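Local coordinates for protein anaerobically-induced outer membrane porin OprE (Pseudomonas aeruginosa, PDB 4FRX) that probably forms a porin channel of the OprD family, a beta-barrel that lets solutes pass across the outer membrane, at residues 295-300 with 344-349; 358-363 with 382-387; 226-231 with 239-244; 328-333 with 403-408. All coordinates share one frame; numbering follows the deposited sequence.

How the contacts relate
The four contacts illustrate how a porin barrel is closed strand by strand and then partly filled from within. Contact 3 comes first in the chain, in the hairpin of strands 221-234 and 237-250. Contact 1 follows, joining strands 295-305 and 340-349, then contact 2, pairing strands 358-370 and 377-389. Their centres lie about 10 Å apart, since strands 340-349 and 358-370 are neighbours in the barrel wall, and one detergent molecule touches both; contact 3 is about 16 Å from contact 1. Contact 4 differs in kind: loop 328-333, between the two strands of contact 1, packs on strand 399-409, which follows contact 2, and Gln330 N bonds Asp383 of contact 2.

Contact 1 (295-300 with 344-349); sequences HSIGAG and VRYGYD. With C8E ((hydroxyethyloxy)tri(ethyloxy)octane), chain E.
His295 ND1 and Tyr346 OH meet across the strands at only 2.5 Å, in a hydrogen bond in which either could be the donor. The hydroxyl arrives at the edge of the imidazole, near its plane, and the two rings meet rim to rim, planes 38° apart. Tyr348 comes to the same imidazole differently: its CE1 lies over the centre of one ring face, and the planes are inclined by 47°. With CG beside its own backbone N (chi1 -60°), His295 can touch both tyrosines. Further along, Ile297 CD1 reaches back to Arg345 O (3.2 Å) and the edge of the Tyr346 ring. Beneath this, antiparallel backbone bonds pair Ser296 with Gly347 and Gly298 with Arg345. A detergent molecule lies against the cluster, its C2 over a face of Tyr348 and 3.9 Å from Tyr346 OH. A hydrogen-bonded aromatic patch touching a detergent chain is consistent with the aromatic girdle of outer-membrane barrels, where polar ring edges meet the membrane interface.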
loop_
_atom_site.group_PDB
_atom_site.type_symbol
_atom_site.label_atom_id
_atom_site.label_comp_id
_atom_site.label_asym_id
_atom_site.label_seq_id
_atom_site.Cartn_x
_atom_site.Cartn_y
_atom_site.Cartn_z
ATOM N N HIS A 295 -22.490 5.280 12.584
ATOM C CA HIS A 295 -21.285 5.832 13.196
ATOM C C HIS A 295 -20.227 4.755 13.365
ATOM O O HIS A 295 -20.531 3.634 13.775
ATOM C CB HIS A 295 -21.580 6.397 14.589
ATOM C CG HIS A 295 -22.593 7.500 14.614
ATOM N ND1 HIS A 295 -22.269 8.812 14.349
ATOM C CD2 HIS A 295 -23.913 7.494 14.927
ATOM C CE1 HIS A 295 -23.350 9.563 14.466
ATOM N NE2 HIS A 295 -24.360 8.788 14.817
ATOM N N SER A 296 -18.977 5.107 13.088
ATOM C CA SER A 296 -17.863 4.252 13.472
ATOM C C SER A 296 -16.886 5.062 14.316
ATOM O O SER A 296 -16.511 6.180 13.959
ATOM C CB SER A 296 -17.165 3.642 12.245
ATOM O OG SER A 296 -16.548 4.638 11.445
ATOM N N ILE A 297 -16.507 4.506 15.455
ATOM C CA ILE A 297 -15.542 5.160 16.319
ATOM C C ILE A 297 -14.412 4.178 16.637
ATOM O O ILE A 297 -14.649 3.044 17.046
ATOM C CB ILE A 297 -16.209 5.731 17.603
ATOM C CG1 ILE A 297 -15.217 6.582 18.394
ATOM C CG2 ILE A 297 -16.783 4.627 18.466
ATOM C CD1 ILE A 297 -14.975 7.952 17.786
ATOM N N GLY A 298 -13.176 4.623 16.424
ATOM C CA GLY A 298 -12.026 3.755 16.606
ATOM C C GLY A 298 -10.913 4.348 17.456
ATOM O O GLY A 298 -10.748 5.566 17.539
ATOM N N ALA A 299 -10.159 3.474 18.103
ATOM C CA ALA A 299 -8.988 3.890 18.870
ATOM C C ALA A 299 -7.884 2.858 18.696
ATOM O O ALA A 299 -8.142 1.671 18.747
ATOM C CB ALA A 299 -9.338 4.056 20.343
ATOM N N GLY A 300 -6.646 3.308 18.497
ATOM C CA GLY A 300 -5.578 2.367 18.203
ATOM C C GLY A 300 -4.251 2.771 18.815
ATOM O O GLY A 300 -4.046 3.935 19.132
ATOM N N VAL A 344 -7.103 8.092 16.974
ATOM C CA VAL A 344 -8.545 7.993 17.103
ATOM C C VAL A 344 -9.176 8.193 15.740
ATOM O O VAL A 344 -8.691 8.989 14.929
ATOM C CB VAL A 344 -9.107 9.003 18.131
ATOM C CG1 VAL A 344 -8.566 8.678 19.510
ATOM C CG2 VAL A 344 -8.754 10.424 17.744
ATOM N N ARG A 345 -10.241 7.444 15.483
ATOM C CA ARG A 345 -10.917 7.496 14.197
ATOM C C ARG A 345 -12.400 7.755 14.389
ATOM O O ARG A 345 -12.996 7.253 15.332
ATOM C CB ARG A 345 -10.768 6.161 13.473
ATOM C CG ARG A 345 -9.344 5.761 13.177
ATOM C CD ARG A 345 -9.318 4.490 12.338
ATOM N NE ARG A 345 -7.943 4.102 12.077
ATOM C CZ ARG A 345 -7.571 3.239 11.143
ATOM N NH1 ARG A 345 -8.486 2.671 10.358
ATOM N NH2 ARG A 345 -6.284 2.959 10.986
ATOM N N TYR A 346 -12.983 8.542 13.494
ATOM C CA TYR A 346 -14.433 8.681 13.435
ATOM C C TYR A 346 -14.917 8.626 11.990
ATOM O O TYR A 346 -14.321 9.230 11.092
ATOM C CB TYR A 346 -14.939 9.971 14.079
ATOM C CG TYR A 346 -16.435 10.113 13.902
ATOM C CD1 TYR A 346 -17.311 9.316 14.623
ATOM C CD2 TYR A 346 -16.969 11.006 12.976
ATOM C CE1 TYR A 346 -18.684 9.414 14.450
ATOM C CE2 TYR A 346 -18.342 11.116 12.797
ATOM C CZ TYR A 346 -19.194 10.319 13.542
ATOM O OH TYR A 346 -20.560 10.418 13.374
ATOM N N GLY A 347 -16.019 7.920 11.779
ATOM C CA GLY A 347 -16.653 7.882 10.473
ATOM C C GLY A 347 -18.164 7.922 10.548
ATOM O O GLY A 347 -18.755 7.538 11.555
ATOM N N TYR A 348 -18.791 8.411 9.486
ATOM C CA TYR A 348 -20.247 8.373 9.385
ATOM C C TYR A 348 -20.670 8.031 7.972
ATOM O O TYR A 348 -20.203 8.648 7.011
ATOM C CB TYR A 348 -20.885 9.699 9.799
ATOM C CG TYR A 348 -22.394 9.582 9.942
ATOM C CD1 TYR A 348 -22.945 8.825 10.970
ATOM C CD2 TYR A 348 -23.258 10.199 9.046
ATOM C CE1 TYR A 348 -24.305 8.696 11.120
ATOM C CE2 TYR A 348 -24.641 10.077 9.189
ATOM C CZ TYR A 348 -25.150 9.319 10.237
ATOM O OH TYR A 348 -26.505 9.165 10.418
ATOM N N ASP A 349 -21.545 7.036 7.864
ATOM C CA ASP A 349 -22.140 6.624 6.596
ATOM C C ASP A 349 -23.523 7.251 6.491
ATOM O O ASP A 349 -24.420 6.907 7.256
ATOM C CB ASP A 349 -22.252 5.098 6.551
ATOM C CG ASP A 349 -22.809 4.579 5.225
ATOM O OD1 ASP A 349 -23.453 5.346 4.478
ATOM O OD2 ASP A 349 -22.598 3.386 4.930
HETATM C C1 C8E E . -24.451 13.444 12.877
HETATM C C2 C8E E . -23.397 12.714 12.053
HETATM C C3 C8E E . -22.737 13.655 11.047
HETATM C C4 C8E E . -21.242 13.378 10.951
HETATM C C5 C8E E . -20.454 14.669 10.800
HETATM C C6 C8E E . -19.982 14.823 9.358
HETATM C C7 C8E E . -19.421 16.216 9.088
HETATM C C8 C8E E . -18.499 16.176 7.882
HETATM O O9 C8E E . -18.733 17.283 7.048
HETATM C C10 C8E E . -17.725 18.257 7.164
HETATM C C11 C8E E . -17.476 18.881 5.795
#

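Contact 2 (358-363 with 382-387); sequences LTFNTI and RDISLA. With C8E ((hydroxyethyloxy)tri(ethyloxy)octane), chain E.
Asp383 O receives two donors from strand 358-363: the backbone N of Ile363 at 3.1 Å and, less usually, the side-chain hydroxyl of Thr362, whose OG1 lies 2.7 Å from that carbonyl oxygen. With OG1 anti to the backbone N (chi1 -173°), the threonine reaches across to the facing strand, and the same atom rests against Ile384 CG2 at 3.4 Å. Beside it, the Phe360 ring crosses Ile384 at a slant, CZ 3.9 Å from CG2, while Leu386 CD1 touches the ring edge. Detergent C8 lies over one face of this ring, 3.6 Å from Phe360 CD1. The segments belong to a beta hairpin of the porin barrel, and alternation along its strands sends Phe360, Thr362, Ile384 and Leu386 to the detergent side. Thr359, Asn361, Asp383 and Ser385 point to the other, lumenal side, where Ile363 CG2 lies alongside Asp383 CB. There a water is hydrogen-bonded to Thr359 OG1, 2.9 Å away, and is placed to donate to Asn361 OD1 or Ser385 O. Ser385 OG is held from the next strand by Lys403 NZ.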
loop_
_atom_site.group_PDB
_atom_site.type_symbol
_atom_site.label_atom_id
_atom_site.label_comp_id
_atom_site.label_asym_id
_atom_site.label_seq_id
_atom_site.Cartn_x
_atom_site.Cartn_y
_atom_site.Cartn_z
ATOM N N LEU A 358 -22.824 8.795 0.364
ATOM C CA LEU A 358 -22.033 9.849 1.013
ATOM C C LEU A 358 -21.432 9.344 2.327
ATOM O O LEU A 358 -22.144 8.819 3.182
ATOM C CB LEU A 358 -22.866 11.128 1.254
ATOM C CG LEU A 358 -22.150 12.316 1.928
ATOM C CD1 LEU A 358 -21.150 13.000 1.000
ATOM C CD2 LEU A 358 -23.125 13.354 2.487
ATOM N N THR A 359 -20.116 9.487 2.478
ATOM C CA THR A 359 -19.447 9.075 3.713
ATOM C C THR A 359 -18.425 10.120 4.170
ATOM O O THR A 359 -17.847 10.845 3.360
ATOM C CB THR A 359 -18.706 7.722 3.544
ATOM O OG1 THR A 359 -17.750 7.835 2.487
ATOM C CG2 THR A 359 -19.671 6.582 3.229
ATOM N N PHE A 360 -18.211 10.199 5.475
ATOM C CA PHE A 360 -17.147 11.038 6.020
ATOM C C PHE A 360 -16.269 10.222 6.941
ATOM O O PHE A 360 -16.764 9.449 7.755
ATOM C CB PHE A 360 -17.717 12.234 6.792
ATOM C CG PHE A 360 -16.662 13.069 7.455
ATOM C CD1 PHE A 360 -15.943 14.001 6.724
ATOM C CD2 PHE A 360 -16.383 12.920 8.809
ATOM C CE1 PHE A 360 -14.956 14.767 7.334
ATOM C CE2 PHE A 360 -15.401 13.684 9.426
ATOM C CZ PHE A 360 -14.691 14.608 8.692
ATOM N N ASN A 361 -14.954 10.405 6.834
ATOM C CA ASN A 361 -14.046 9.775 7.779
ATOM C C ASN A 361 -12.954 10.731 8.245
ATOM O O ASN A 361 -12.516 11.606 7.490
ATOM C CB ASN A 361 -13.423 8.518 7.169
ATOM C CG ASN A 361 -14.446 7.435 6.920
ATOM O OD1 ASN A 361 -15.036 7.352 5.840
ATOM N ND2 ASN A 361 -14.673 6.603 7.924
ATOM N N THR A 362 -12.527 10.574 9.490
ATOM C CA THR A 362 -11.379 11.338 9.960
ATOM C C THR A 362 -10.527 10.522 10.922
ATOM O O THR A 362 -11.010 9.621 11.593
ATOM C CB THR A 362 -11.793 12.667 10.595
ATOM O OG1 THR A 362 -10.620 13.442 10.878
ATOM C CG2 THR A 362 -12.589 12.430 11.889
ATOM N N ILE A 363 -9.238 10.839 10.972
ATOM C CA ILE A 363 -8.343 10.139 11.872
ATOM C C ILE A 363 -7.325 11.145 12.371
ATOM O O ILE A 363 -6.885 12.044 11.638
ATOM C CB ILE A 363 -7.638 8.962 11.173
ATOM C CG1 ILE A 363 -6.595 8.318 12.107
ATOM C CG2 ILE A 363 -6.985 9.433 9.867
ATOM C CD1 ILE A 363 -6.028 7.018 11.579
ATOM N N ARG A 382 -3.597 14.890 11.035
ATOM C CA ARG A 382 -5.050 14.793 11.010
ATOM C C ARG A 382 -5.488 14.675 9.559
ATOM O O ARG A 382 -5.159 15.547 8.737
ATOM C CB ARG A 382 -5.691 16.039 11.656
ATOM C CG ARG A 382 -7.226 16.055 11.622
ATOM C CD ARG A 382 -7.791 17.261 12.404
ATOM N NE ARG A 382 -7.272 17.339 13.762
ATOM C CZ ARG A 382 -6.366 18.256 14.100
ATOM N NH1 ARG A 382 -5.932 19.116 13.171
ATOM N NH2 ARG A 382 -5.876 18.344 15.332
ATOM N N ASP A 383 -6.201 13.595 9.240
ATOM C CA ASP A 383 -6.724 13.387 7.890
ATOM C C ASP A 383 -8.238 13.445 7.915
ATOM O O ASP A 383 -8.854 13.081 8.903
ATOM C CB ASP A 383 -6.366 11.999 7.335
ATOM C CG ASP A 383 -4.896 11.821 7.071
ATOM O OD1 ASP A 383 -4.142 12.788 7.231
ATOM O OD2 ASP A 383 -4.501 10.696 6.696
ATOM N N ILE A 384 -8.823 13.887 6.811
ATOM C CA ILE A 384 -10.251 13.711 6.573
ATOM C C ILE A 384 -10.441 13.188 5.158
ATOM O O ILE A 384 -9.637 13.460 4.253
ATOM C CB ILE A 384 -11.062 15.023 6.765
ATOM C CG1 ILE A 384 -10.609 16.104 5.781
ATOM C CG2 ILE A 384 -10.946 15.535 8.203
ATOM C CD1 ILE A 384 -11.447 16.178 4.517
ATOM N N SER A 385 -11.507 12.431 4.969
ATOM C CA SER A 385 -11.891 12.005 3.645
ATOM C C SER A 385 -13.393 12.137 3.565
ATOM O O SER A 385 -14.119 11.561 4.371
ATOM C CB SER A 385 -11.452 10.561 3.386
ATOM O OG SER A 385 -11.745 10.179 2.044
ATOM N N LEU A 386 -13.844 12.946 2.612
ATOM C CA LEU A 386 -15.257 13.100 2.308
ATOM C C LEU A 386 -15.464 12.536 0.910
ATOM O O LEU A 386 -14.791 12.950 -0.029
ATOM C CB LEU A 386 -15.628 14.585 2.326
ATOM C CG LEU A 386 -17.079 14.945 1.998
ATOM C CD1 LEU A 386 -18.023 14.397 3.063
ATOM C CD2 LEU A 386 -17.227 16.455 1.875
ATOM N N ALA A 387 -16.368 11.577 0.772
ATOM C CA ALA A 387 -16.605 10.948 -0.524
ATOM C C ALA A 387 -18.087 10.810 -0.821
ATOM O O ALA A 387 -18.877 10.485 0.057
ATOM C CB ALA A 387 -15.937 9.583 -0.585
HETATM C C1 C8E E . -24.451 13.444 12.877
HETATM C C2 C8E E . -23.397 12.714 12.053
HETATM C C3 C8E E . -22.737 13.655 11.047
HETATM C C4 C8E E . -21.242 13.378 10.951
HETATM C C5 C8E E . -20.454 14.669 10.800
HETATM C C6 C8E E . -19.982 14.823 9.358
HETATM C C7 C8E E . -19.421 16.216 9.088
HETATM C C8 C8E E . -18.499 16.176 7.882
HETATM O O9 C8E E . -18.733 17.283 7.048
HETATM C C10 C8E E . -17.725 18.257 7.164
HETATM C C11 C8E E . -17.476 18.881 5.795
HETATM O O HOH W 1 -15.231 8.960 3.476
HETATM O O HOH W 2 -18.914 7.106 -0.151
#

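Contact 3 (226-231 with 239-244); sequences LGLIHN and LKTDLR. With C8E ((hydroxyethyloxy)tri(ethyloxy)octane), chain F.
Two successive turns of the Ile229 side chain, chi1 -57° and chi2 -82°, lay its CD1 alongside the Asp242 carboxylate, 3.6 Å from CG, while CG2, anti to the backbone N, meets Lys240 CE at 3.8 Å. This is a hairpin of two antiparallel barrel strands, a worked case of the in-out alternation by which porins give each face its own chemistry. On the face of Ile229, which looks into the barrel, Lys240 runs out extended and its CB passes Asn231 OD1 at 3.3 Å. Asp242 is fixed by its own strand: Arg244 grips it side-on, NE to OD1 at 3.0 Å and NH2 to OD2 at 3.2 Å, each oxygen met on its syn side. Arg244 has a second partner in Tyr324, through a cation-pi contact. The other face is largely apolar, with Leu228 and Leu243 side by side and a detergent chain lying against Leu228 CB. At His230 and Thr241 that surface turns polar, and a water joins the strands: it lies in the plane of the His230 ring at its edge, hydrogen-bonded to ND1, to Leu239 O and, at 2.6 Å, to Thr241 OG1.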
loop_
_atom_site.group_PDB
_atom_site.type_symbol
_atom_site.label_atom_id
_atom_site.label_comp_id
_atom_site.label_asym_id
_atom_site.label_seq_id
_atom_site.Cartn_x
_atom_site.Cartn_y
_atom_site.Cartn_z
ATOM N N LEU A 226 2.246 -11.611 12.143
ATOM C CA LEU A 226 1.055 -12.304 12.627
ATOM C C LEU A 226 -0.071 -11.282 12.714
ATOM O O LEU A 226 0.175 -10.112 13.025
ATOM C CB LEU A 226 1.303 -12.929 14.006
ATOM C CG LEU A 226 2.307 -14.084 14.033
ATOM C CD1 LEU A 226 2.749 -14.383 15.473
ATOM C CD2 LEU A 226 1.743 -15.329 13.357
ATOM N N GLY A 227 -1.299 -11.716 12.432
ATOM C CA GLY A 227 -2.440 -10.824 12.459
ATOM C C GLY A 227 -3.700 -11.514 12.972
ATOM O O GLY A 227 -3.851 -12.726 12.872
ATOM N N LEU A 228 -4.621 -10.729 13.508
ATOM C CA LEU A 228 -5.902 -11.267 13.923
ATOM C C LEU A 228 -6.927 -10.204 13.627
ATOM O O LEU A 228 -6.683 -9.031 13.869
ATOM C CB LEU A 228 -5.865 -11.602 15.421
ATOM C CG LEU A 228 -7.126 -11.957 16.217
ATOM C CD1 LEU A 228 -6.727 -12.828 17.396
ATOM C CD2 LEU A 228 -7.870 -10.727 16.720
ATOM N N ILE A 229 -8.075 -10.615 13.096
ATOM C CA ILE A 229 -9.194 -9.717 12.938
ATOM C C ILE A 229 -10.401 -10.417 13.539
ATOM O O ILE A 229 -10.720 -11.544 13.161
ATOM C CB ILE A 229 -9.488 -9.422 11.467
ATOM C CG1 ILE A 229 -8.250 -8.838 10.779
ATOM C CG2 ILE A 229 -10.671 -8.451 11.355
ATOM C CD1 ILE A 229 -8.071 -7.362 11.014
ATOM N N HIS A 230 -11.051 -9.760 14.491
ATOM C CA HIS A 230 -12.212 -10.354 15.149
ATOM C C HIS A 230 -13.403 -9.408 15.137
ATOM O O HIS A 230 -13.268 -8.220 15.432
ATOM C CB HIS A 230 -11.877 -10.737 16.587
ATOM C CG HIS A 230 -13.028 -11.347 17.321
ATOM N ND1 HIS A 230 -13.877 -10.611 18.118
ATOM C CD2 HIS A 230 -13.495 -12.619 17.350
ATOM C CE1 HIS A 230 -14.808 -11.405 18.617
ATOM N NE2 HIS A 230 -14.602 -12.625 18.163
ATOM N N ASN A 231 -14.569 -9.935 14.791
ATOM C CA ASN A 231 -15.781 -9.131 14.781
ATOM C C ASN A 231 -16.759 -9.629 15.838
ATOM O O ASN A 231 -17.072 -10.809 15.887
ATOM C CB ASN A 231 -16.406 -9.093 13.388
ATOM C CG ASN A 231 -15.712 -8.088 12.462
ATOM O OD1 ASN A 231 -15.761 -6.885 12.698
ATOM N ND2 ASN A 231 -15.072 -8.580 11.411
ATOM N N LEU A 239 -18.084 -4.594 17.314
ATOM C CA LEU A 239 -16.723 -4.213 17.671
ATOM C C LEU A 239 -15.749 -5.056 16.874
ATOM O O LEU A 239 -15.814 -6.282 16.899
ATOM C CB LEU A 239 -16.465 -4.387 19.171
ATOM C CG LEU A 239 -15.018 -4.135 19.626
ATOM C CD1 LEU A 239 -14.695 -2.661 19.630
ATOM C CD2 LEU A 239 -14.736 -4.763 20.997
ATOM N N LYS A 240 -14.877 -4.384 16.134
ATOM C CA LYS A 240 -13.867 -5.041 15.315
ATOM C C LYS A 240 -12.498 -4.835 15.969
ATOM O O LYS A 240 -12.148 -3.734 16.342
ATOM C CB LYS A 240 -13.876 -4.447 13.919
ATOM C CG LYS A 240 -12.857 -5.051 12.967
ATOM C CD LYS A 240 -12.877 -4.316 11.634
ATOM C CE LYS A 240 -11.814 -4.853 10.682
ATOM N NZ LYS A 240 -11.524 -3.890 9.580
ATOM N N THR A 241 -11.754 -5.919 16.132
ATOM C CA THR A 241 -10.460 -5.893 16.799
ATOM C C THR A 241 -9.419 -6.274 15.766
ATOM O O THR A 241 -9.561 -7.282 15.083
ATOM C CB THR A 241 -10.413 -6.940 17.914
ATOM O OG1 THR A 241 -11.422 -6.641 18.881
ATOM C CG2 THR A 241 -9.054 -6.932 18.596
ATOM N N ASP A 242 -8.377 -5.468 15.653
ATOM C CA ASP A 242 -7.394 -5.643 14.596
ATOM C C ASP A 242 -6.041 -5.638 15.285
ATOM O O ASP A 242 -5.619 -4.606 15.797
ATOM C CB ASP A 242 -7.553 -4.486 13.602
ATOM C CG ASP A 242 -6.502 -4.470 12.496
ATOM O OD1 ASP A 242 -5.340 -4.873 12.714
ATOM O OD2 ASP A 242 -6.846 -4.010 11.387
ATOM N N LEU A 243 -5.378 -6.796 15.308
ATOM C CA LEU A 243 -4.073 -6.940 15.974
ATOM C C LEU A 243 -3.004 -7.318 14.966
ATOM O O LEU A 243 -3.241 -8.128 14.065
ATOM C CB LEU A 243 -4.124 -8.002 17.073
ATOM C CG LEU A 243 -5.259 -7.920 18.082
ATOM C CD1 LEU A 243 -5.098 -9.015 19.138
ATOM C CD2 LEU A 243 -5.270 -6.547 18.735
ATOM N N ARG A 244 -1.830 -6.719 15.112
ATOM C CA ARG A 244 -0.729 -6.942 14.181
ATOM C C ARG A 244 0.588 -6.977 14.945
ATOM O O ARG A 244 0.784 -6.229 15.908
ATOM C CB ARG A 244 -0.671 -5.842 13.115
ATOM C CG ARG A 244 -1.982 -5.581 12.399
ATOM C CD ARG A 244 -1.843 -4.531 11.312
ATOM N NE ARG A 244 -3.149 -4.164 10.771
ATOM C CZ ARG A 244 -3.333 -3.286 9.791
ATOM N NH1 ARG A 244 -2.289 -2.681 9.246
ATOM N NH2 ARG A 244 -4.561 -3.005 9.372
HETATM C C3 C8E F . -1.846 -16.818 14.697
HETATM C C4 C8E F . -2.540 -15.791 15.596
HETATM C C5 C8E F . -2.062 -14.368 15.318
HETATM C C6 C8E F . -1.739 -13.585 16.585
HETATM C C7 C8E F . -2.491 -12.259 16.666
HETATM C C8 C8E F . -1.646 -11.063 16.229
HETATM O O9 C8E F . -1.141 -10.368 17.354
HETATM O O18 C8E F . 4.841 -11.722 23.734
HETATM C C19 C8E F . 5.582 -11.497 24.908
HETATM C C20 C8E F . 5.757 -10.000 24.905
HETATM O O21 C8E F . 5.152 -9.508 26.069
HETATM O O HOH W 3 -13.770 -7.747 18.434
#

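Contact 4 (328-333 with 403-408); sequences DVQIGK and KNASFR
The turn that lays Gln330 and Ile331 on Ala405 is closed at its base by Asp328 OD2, which takes Lys333 NZ at 2.9 Å in a salt bridge and also the backbone N of Ala323. Within the turn, Val329 N bonds to Gly332 O. In Gln330, CG anti to the backbone N (chi1 -179°) and the chain straight beyond it carry the amide carbon CD to 3.4 Å from Ala405 CB. Its OE1 packs against Lys403 CB at 3.5 Å, and its NE2 is hydrogen-bonded to Glu425. The loop lies on the inner side of the barrel wall, consistent with the inward-folded loops that commonly narrow porin channels. Ile331 spans two positions of strand 403-408, with CD1 3.6 Å from Ala405 CB and 3.7 Å from Phe407 CB. Its CG2 branch approaches Phe407 CG obliquely at 3.8 Å. The backbone N atoms of Ile331 and Gly332 are each held by a carboxylate oxygen of Glu381.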
loop_
_atom_site.group_PDB
_atom_site.type_symbol
_atom_site.label_atom_id
_atom_site.label_comp_id
_atom_site.label_asym_id
_atom_site.label_seq_id
_atom_site.Cartn_x
_atom_site.Cartn_y
_atom_site.Cartn_z
ATOM N N ASP A 328 -0.360 4.003 8.494
ATOM C CA ASP A 328 -0.040 4.414 7.128
ATOM C C ASP A 328 -1.208 5.253 6.642
ATOM O O ASP A 328 -2.254 4.720 6.298
ATOM C CB ASP A 328 0.200 3.215 6.203
ATOM C CG ASP A 328 0.682 3.631 4.803
ATOM O OD1 ASP A 328 -0.005 4.421 4.124
ATOM O OD2 ASP A 328 1.754 3.158 4.370
ATOM N N VAL A 329 -1.011 6.567 6.620
ATOM C CA VAL A 329 -2.084 7.523 6.358
ATOM C C VAL A 329 -1.715 8.420 5.172
ATOM O O VAL A 329 -0.874 8.052 4.358
ATOM C CB VAL A 329 -2.442 8.337 7.628
ATOM C CG1 VAL A 329 -3.054 7.412 8.684
ATOM C CG2 VAL A 329 -1.198 9.000 8.215
ATOM N N GLN A 330 -2.354 9.579 5.051
ATOM C CA GLN A 330 -2.275 10.314 3.792
ATOM C C GLN A 330 -0.884 10.874 3.540
ATOM O O GLN A 330 -0.377 10.824 2.419
ATOM C CB GLN A 330 -3.343 11.421 3.722
ATOM C CG GLN A 330 -3.321 12.191 2.416
ATOM C CD GLN A 330 -4.409 13.246 2.327
ATOM O OE1 GLN A 330 -5.405 13.190 3.052
ATOM N NE2 GLN A 330 -4.221 14.220 1.426
ATOM N N ILE A 331 -0.261 11.410 4.583
ATOM C CA ILE A 331 1.076 11.975 4.428
ATOM C C ILE A 331 2.108 11.084 5.108
ATOM O O ILE A 331 2.992 10.540 4.441
ATOM C CB ILE A 331 1.165 13.416 4.964
ATOM C CG1 ILE A 331 0.268 14.346 4.134
ATOM C CG2 ILE A 331 2.615 13.907 4.967
ATOM C CD1 ILE A 331 0.231 15.803 4.648
ATOM N N GLY A 332 1.981 10.914 6.422
ATOM C CA GLY A 332 2.985 10.185 7.188
ATOM C C GLY A 332 2.697 8.698 7.289
ATOM O O GLY A 332 1.630 8.237 6.867
ATOM N N LYS A 333 3.650 7.943 7.836
ATOM C CA LYS A 333 3.425 6.527 8.111
ATOM C C LYS A 333 3.745 6.162 9.563
ATOM O O LYS A 333 3.517 5.027 9.983
ATOM C CB LYS A 333 4.232 5.638 7.152
ATOM C CG LYS A 333 3.905 5.858 5.675
ATOM C CD LYS A 333 4.709 4.912 4.783
ATOM C CE LYS A 333 4.535 5.255 3.291
ATOM N NZ LYS A 333 3.108 5.165 2.856
ATOM N N LYS A 403 -9.748 14.467 -0.065
ATOM C CA LYS A 403 -8.928 14.064 1.076
ATOM C C LYS A 403 -8.086 15.254 1.499
ATOM O O LYS A 403 -7.437 15.870 0.660
ATOM C CB LYS A 403 -8.009 12.884 0.710
ATOM C CG LYS A 403 -8.754 11.595 0.315
ATOM C CD LYS A 403 -7.761 10.472 0.017
ATOM C CE LYS A 403 -8.477 9.184 -0.346
ATOM N NZ LYS A 403 -9.483 8.770 0.671
ATOM N N ASN A 404 -8.095 15.584 2.790
ATOM C CA ASN A 404 -7.225 16.636 3.295
ATOM C C ASN A 404 -6.370 16.106 4.438
ATOM O O ASN A 404 -6.863 15.372 5.295
ATOM C CB ASN A 404 -8.061 17.825 3.779
ATOM C CG ASN A 404 -7.231 18.873 4.477
ATOM O OD1 ASN A 404 -7.066 18.849 5.695
ATOM N ND2 ASN A 404 -6.697 19.809 3.703
ATOM N N ALA A 405 -5.096 16.482 4.453
ATOM C CA ALA A 405 -4.207 16.094 5.536
ATOM C C ALA A 405 -3.402 17.281 6.063
ATOM O O ALA A 405 -2.964 18.135 5.289
ATOM C CB ALA A 405 -3.249 14.959 5.064
ATOM N N SER A 406 -3.218 17.332 7.381
ATOM C CA SER A 406 -2.273 18.262 8.000
ATOM C C SER A 406 -1.274 17.438 8.785
ATOM O O SER A 406 -1.671 16.604 9.593
ATOM C CB SER A 406 -2.975 19.233 8.953
ATOM O OG SER A 406 -3.723 20.195 8.251
ATOM N N PHE A 407 0.009 17.696 8.551
ATOM C CA PHE A 407 1.101 16.925 9.120
ATOM C C PHE A 407 2.123 17.894 9.698
ATOM O O PHE A 407 2.555 18.842 9.035
ATOM C CB PHE A 407 1.732 16.030 8.046
ATOM C CG PHE A 407 2.955 15.294 8.518
ATOM C CD1 PHE A 407 2.839 14.140 9.266
ATOM C CD2 PHE A 407 4.227 15.780 8.235
ATOM C CE1 PHE A 407 3.974 13.462 9.722
ATOM C CE2 PHE A 407 5.357 15.111 8.678
ATOM C CZ PHE A 407 5.227 13.946 9.423
ATOM N N ARG A 408 2.482 17.680 10.958
ATOM C CA ARG A 408 3.476 18.519 11.606
ATOM C C ARG A 408 4.479 17.617 12.302
ATOM O O ARG A 408 4.093 16.709 13.058
ATOM C CB ARG A 408 2.812 19.429 12.637
ATOM C CG ARG A 408 1.642 20.232 12.097
ATOM C CD ARG A 408 2.095 21.410 11.276
ATOM N NE ARG A 408 0.963 22.243 10.876
ATOM C CZ ARG A 408 0.319 22.124 9.720
ATOM N NH1 ARG A 408 0.700 21.205 8.837
ATOM N NH2 ARG A 408 -0.700 22.931 9.440
#